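Local coordinates for putative ATP-grasp superfamily protein (Archaeoglobus fulgidus, PDB 3DF7), which is of unknown function but belongs to the ATP-grasp superfamily and so probably binds ATP and a metal ion, at residues T250-A262 with G271-K283. Sequence-based numbering, arbitrary orientation.
Sequences TTPVVAFSRAYGA and GEVKHVRRQMVRK
Tyr260, Gln279 and Arg258 bury the most surface where the short helix 256-260 meets the chain leading into strand 279-285. Tyr260 joins through both its backbone and its side chain. Its carbonyl O, at the end of the helix, accepts two hydrogen bonds: Lys274 N at 2.8 Å, almost in line with the C=O, and His275 N at 3.2 Å, from well above the carbonyl plane. Tyr260 CB rests on Val273 CG1 at 3.7 Å. His275 O lies at the edge of the ring, in its plane, and the hydroxyl hydrogen-bonds to Ser184 on strand 180-191. One residue back, Ala259 O accepts Arg277 N in its carbonyl plane (2.8 Å), on a lone pair. Gln279 packs its CG 3.7 Å from Ala259 CB. That CG lies anti to the carbonyl carbon (chi1 -58°) and the chain bends at chi2, which brings the amide to the edge of the Arg258 guanidinium, the two planes 70° apart. Arg258 also makes a weak, long ion pair with Asp303. Further along the strand, Val281 CG2 meets Ala255 CB at 3.5 Å. This is helix-on-sheet packing against the large antiparallel sheet of the ATP-grasp fold, with the Ala259 and Tyr260 carbonyls bonded by the returning chain.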
loop_
_atom_site.group_PDB
_atom_site.type_symbol
_atom_site.label_atom_id
_atom_site.label_comp_id
_atom_site.label_asym_id
_atom_site.label_seq_id
_atom_site.Cartn_x
_atom_site.Cartn_y
_atom_site.Cartn_z
ATOM N N THR A 250 1.047 -0.075 -2.407
ATOM C CA THR A 250 1.609 -0.934 -1.372
ATOM C C THR A 250 2.895 -1.530 -1.942
ATOM O O THR A 250 3.060 -1.614 -3.163
ATOM C CB THR A 250 0.619 -2.052 -0.937
ATOM O OG1 THR A 250 0.235 -2.832 -2.071
ATOM C CG2 THR A 250 -0.624 -1.439 -0.291
ATOM N N THR A 251 3.805 -1.932 -1.060
ATOM C CA THR A 251 5.109 -2.456 -1.465
ATOM C C THR A 251 5.166 -3.499 -2.588
ATOM O O THR A 251 6.062 -3.447 -3.438
ATOM C CB THR A 251 5.876 -2.984 -0.230
ATOM O OG1 THR A 251 5.872 -1.976 0.792
ATOM C CG2 THR A 251 7.325 -3.303 -0.590
ATOM N N PRO A 252 4.220 -4.454 -2.620
ATOM C CA PRO A 252 4.248 -5.470 -3.684
ATOM C C PRO A 252 4.296 -4.887 -5.104
ATOM O O PRO A 252 4.693 -5.561 -6.058
ATOM C CB PRO A 252 2.972 -6.267 -3.425
ATOM C CG PRO A 252 2.841 -6.199 -1.924
ATOM C CD PRO A 252 3.143 -4.737 -1.652
ATOM N N VAL A 253 3.886 -3.629 -5.237
ATOM C CA VAL A 253 3.882 -2.962 -6.529
ATOM C C VAL A 253 5.279 -2.862 -7.150
ATOM O O VAL A 253 5.420 -2.865 -8.370
ATOM C CB VAL A 253 3.290 -1.529 -6.416
ATOM C CG1 VAL A 253 4.304 -0.577 -5.769
ATOM C CG2 VAL A 253 2.888 -1.030 -7.775
ATOM N N VAL A 254 6.309 -2.776 -6.314
ATOM C CA VAL A 254 7.666 -2.654 -6.833
ATOM C C VAL A 254 8.078 -3.855 -7.681
ATOM O O VAL A 254 8.949 -3.741 -8.537
ATOM C CB VAL A 254 8.704 -2.464 -5.692
ATOM C CG1 VAL A 254 8.294 -1.283 -4.816
ATOM C CG2 VAL A 254 8.831 -3.735 -4.864
ATOM N N ALA A 255 7.449 -5.002 -7.452
ATOM C CA ALA A 255 7.790 -6.208 -8.206
ATOM C C ALA A 255 7.063 -6.362 -9.542
ATOM O O ALA A 255 7.412 -7.231 -10.341
ATOM C CB ALA A 255 7.529 -7.440 -7.342
ATOM N N PHE A 256 6.072 -5.515 -9.804
ATOM C CA PHE A 256 5.298 -5.643 -11.038
ATOM C C PHE A 256 6.078 -5.668 -12.357
ATOM O O PHE A 256 5.818 -6.524 -13.204
ATOM C CB PHE A 256 4.209 -4.564 -11.078
ATOM C CG PHE A 256 3.090 -4.780 -10.076
ATOM C CD1 PHE A 256 3.160 -5.792 -9.123
ATOM C CD2 PHE A 256 1.963 -3.961 -10.094
ATOM C CE1 PHE A 256 2.123 -5.986 -8.201
ATOM C CE2 PHE A 256 0.923 -4.145 -9.179
ATOM C CZ PHE A 256 1.004 -5.163 -8.230
ATOM N N SER A 257 7.029 -4.755 -12.543
ATOM C CA SER A 257 7.795 -4.739 -13.792
ATOM C C SER A 257 8.503 -6.059 -14.069
ATOM O O SER A 257 8.407 -6.598 -15.170
ATOM C CB SER A 257 8.823 -3.605 -13.787
ATOM O OG SER A 257 8.181 -2.351 -13.938
ATOM N N ARG A 258 9.211 -6.577 -13.073
ATOM C CA ARG A 258 9.919 -7.839 -13.230
ATOM C C ARG A 258 8.958 -9.021 -13.298
ATOM O O ARG A 258 9.083 -9.879 -14.168
ATOM C CB ARG A 258 10.918 -8.040 -12.082
ATOM C CG ARG A 258 12.176 -7.184 -12.207
ATOM C CD ARG A 258 12.988 -7.181 -10.917
ATOM N NE ARG A 258 13.431 -8.517 -10.533
ATOM C CZ ARG A 258 14.638 -9.014 -10.784
ATOM N NH1 ARG A 258 15.546 -8.282 -11.421
ATOM N NH2 ARG A 258 14.937 -10.247 -10.400
ATOM N N ALA A 259 7.989 -9.061 -12.390
ATOM C CA ALA A 259 7.034 -10.161 -12.367
ATOM C C ALA A 259 6.072 -10.231 -13.552
ATOM O O ALA A 259 5.804 -11.316 -14.067
ATOM C CB ALA A 259 6.232 -10.120 -11.072
ATOM N N TYR A 260 5.573 -9.082 -13.996
ATOM C CA TYR A 260 4.584 -9.063 -15.070
ATOM C C TYR A 260 4.941 -8.357 -16.366
ATOM O O TYR A 260 4.202 -8.466 -17.353
ATOM C CB TYR A 260 3.283 -8.459 -14.538
ATOM C CG TYR A 260 2.765 -9.128 -13.285
ATOM C CD1 TYR A 260 2.544 -10.505 -13.249
ATOM C CD2 TYR A 260 2.465 -8.380 -12.145
ATOM C CE1 TYR A 260 2.035 -11.120 -12.109
ATOM C CE2 TYR A 260 1.954 -8.988 -11.000
ATOM C CZ TYR A 260 1.741 -10.358 -10.991
ATOM O OH TYR A 260 1.236 -10.971 -9.867
ATOM N N GLY A 261 6.056 -7.638 -16.373
ATOM C CA GLY A 261 6.439 -6.915 -17.569
ATOM C C GLY A 261 5.542 -5.704 -17.738
ATOM O O GLY A 261 5.419 -5.153 -18.830
ATOM N N ALA A 262 4.908 -5.290 -16.644
ATOM C CA ALA A 262 4.015 -4.136 -16.651
ATOM C C ALA A 262 4.069 -3.443 -15.294
ATOM O O ALA A 262 4.009 -4.099 -14.255
ATOM C CB ALA A 262 2.591 -4.576 -16.944
ATOM N N GLY A 271 -3.389 -1.493 -19.532
ATOM C CA GLY A 271 -2.444 -2.419 -20.125
ATOM C C GLY A 271 -2.548 -3.770 -19.453
ATOM O O GLY A 271 -3.026 -3.871 -18.324
ATOM N N GLU A 272 -2.109 -4.820 -20.134
ATOM C CA GLU A 272 -2.178 -6.141 -19.539
ATOM C C GLU A 272 -0.798 -6.719 -19.244
ATOM O O GLU A 272 0.224 -6.179 -19.670
ATOM C CB GLU A 272 -2.949 -7.094 -20.449
ATOM C CG GLU A 272 -3.331 -8.393 -19.760
ATOM C CD GLU A 272 -4.050 -8.149 -18.441
ATOM O OE1 GLU A 272 -5.130 -7.519 -18.459
ATOM O OE2 GLU A 272 -3.532 -8.583 -17.387
ATOM N N VAL A 273 -0.791 -7.817 -18.498
ATOM C CA VAL A 273 0.438 -8.511 -18.131
ATOM C C VAL A 273 1.114 -9.027 -19.401
ATOM O O VAL A 273 0.441 -9.477 -20.329
ATOM C CB VAL A 273 0.113 -9.690 -17.187
ATOM C CG1 VAL A 273 1.354 -10.520 -16.921
ATOM C CG2 VAL A 273 -0.448 -9.150 -15.875
ATOM N N LYS A 274 2.441 -8.946 -19.439
ATOM C CA LYS A 274 3.209 -9.395 -20.597
ATOM C C LYS A 274 3.810 -10.778 -20.379
ATOM O O LYS A 274 4.041 -11.524 -21.330
ATOM C CB LYS A 274 4.325 -8.394 -20.910
ATOM C CG LYS A 274 3.828 -7.017 -21.310
ATOM C CD LYS A 274 2.984 -7.075 -22.575
ATOM C CE LYS A 274 2.509 -5.687 -22.978
ATOM N NZ LYS A 274 3.656 -4.763 -23.202
ATOM N N HIS A 275 4.069 -11.108 -19.120
ATOM C CA HIS A 275 4.624 -12.401 -18.749
ATOM C C HIS A 275 4.424 -12.617 -17.263
ATOM O O HIS A 275 3.954 -11.729 -16.562
ATOM C CB HIS A 275 6.125 -12.480 -19.078
ATOM C CG HIS A 275 6.975 -11.483 -18.348
ATOM N ND1 HIS A 275 7.175 -11.521 -16.983
ATOM C CD2 HIS A 275 7.694 -10.428 -18.801
ATOM C CE1 HIS A 275 7.981 -10.534 -16.629
ATOM N NE2 HIS A 275 8.311 -9.857 -17.716
ATOM N N VAL A 276 4.764 -13.808 -16.791
ATOM C CA VAL A 276 4.657 -14.107 -15.376
ATOM C C VAL A 276 5.968 -14.742 -14.949
ATOM O O VAL A 276 6.315 -15.838 -15.384
ATOM C CB VAL A 276 3.486 -15.065 -15.076
ATOM C CG1 VAL A 276 3.425 -15.361 -13.575
ATOM C CG2 VAL A 276 2.179 -14.438 -15.540
ATOM N N ARG A 277 6.705 -14.017 -14.114
ATOM C CA ARG A 277 7.996 -14.461 -13.602
ATOM C C ARG A 277 7.958 -14.156 -12.110
ATOM O O ARG A 277 8.255 -13.037 -11.693
ATOM C CB ARG A 277 9.113 -13.666 -14.284
ATOM C CG ARG A 277 10.541 -14.119 -13.976
ATOM C CD ARG A 277 11.517 -13.135 -14.609
ATOM N NE ARG A 277 11.174 -12.897 -16.011
ATOM C CZ ARG A 277 11.435 -11.772 -16.668
ATOM N NH1 ARG A 277 12.049 -10.770 -16.051
ATOM N NH2 ARG A 277 11.069 -11.644 -17.938
ATOM N N ARG A 278 7.583 -15.152 -11.314
ATOM C CA ARG A 278 7.465 -14.973 -9.872
ATOM C C ARG A 278 8.676 -14.324 -9.211
ATOM O O ARG A 278 9.820 -14.762 -9.377
ATOM C CB ARG A 278 7.149 -16.308 -9.194
ATOM C CG ARG A 278 6.954 -16.196 -7.690
ATOM C CD ARG A 278 6.388 -17.485 -7.087
ATOM N NE ARG A 278 4.943 -17.590 -7.288
ATOM C CZ ARG A 278 4.349 -18.518 -8.029
ATOM N NH1 ARG A 278 5.070 -19.437 -8.657
ATOM N NH2 ARG A 278 3.026 -18.535 -8.135
ATOM N N GLN A 279 8.401 -13.280 -8.440
ATOM C CA GLN A 279 9.436 -12.526 -7.743
ATOM C C GLN A 279 9.259 -12.578 -6.233
ATOM O O GLN A 279 8.150 -12.768 -5.735
ATOM C CB GLN A 279 9.373 -11.052 -8.154
ATOM C CG GLN A 279 9.534 -10.801 -9.635
ATOM C CD GLN A 279 10.907 -11.180 -10.108
ATOM O OE1 GLN A 279 11.066 -12.013 -11.004
ATOM N NE2 GLN A 279 11.915 -10.583 -9.497
HETATM N N MSE A 280 10.362 -12.415 -5.511
HETATM C CA MSE A 280 10.291 -12.335 -4.063
HETATM C C MSE A 280 10.824 -10.960 -3.692
HETATM O O MSE A 280 11.940 -10.599 -4.069
HETATM C CB MSE A 280 11.149 -13.392 -3.352
HETATM C CG MSE A 280 11.196 -13.156 -1.832
HETATM SE SE MSE A 280 12.139 -14.478 -0.783
HETATM C CE MSE A 280 10.676 -15.722 -0.486
ATOM N N VAL A 281 10.018 -10.185 -2.977
ATOM C CA VAL A 281 10.450 -8.871 -2.523
ATOM C C VAL A 281 10.789 -9.088 -1.053
ATOM O O VAL A 281 10.023 -9.720 -0.331
ATOM C CB VAL A 281 9.310 -7.816 -2.633
ATOM C CG1 VAL A 281 9.791 -6.467 -2.101
ATOM C CG2 VAL A 281 8.860 -7.670 -4.082
ATOM N N ARG A 282 11.941 -8.611 -0.603
ATOM C CA ARG A 282 12.267 -8.793 0.803
ATOM C C ARG A 282 13.095 -7.661 1.368
ATOM O O ARG A 282 13.932 -7.071 0.681
ATOM C CB ARG A 282 12.993 -10.127 1.030
ATOM C CG ARG A 282 14.402 -10.193 0.475
ATOM C CD ARG A 282 15.002 -11.593 0.627
ATOM N NE ARG A 282 16.335 -11.653 0.041
ATOM C CZ ARG A 282 17.012 -12.771 -0.206
ATOM N NH1 ARG A 282 16.492 -13.961 0.082
ATOM N NH2 ARG A 282 18.214 -12.691 -0.758
ATOM N N LYS A 283 12.833 -7.361 2.634
ATOM C CA LYS A 283 13.552 -6.320 3.339
ATOM C C LYS A 283 14.706 -7.023 4.039
ATOM O O LYS A 283 14.532 -8.087 4.644
ATOM C CB LYS A 283 12.633 -5.646 4.359
ATOM C CG LYS A 283 13.295 -4.548 5.168
ATOM C CD LYS A 283 12.343 -3.991 6.220
ATOM C CE LYS A 283 11.109 -3.376 5.580
ATOM N NZ LYS A 283 10.189 -2.784 6.588
HETATM O O HOH W 1 10.222 -7.156 -17.082
HETATM O O HOH W 2 3.737 -3.319 -20.126
#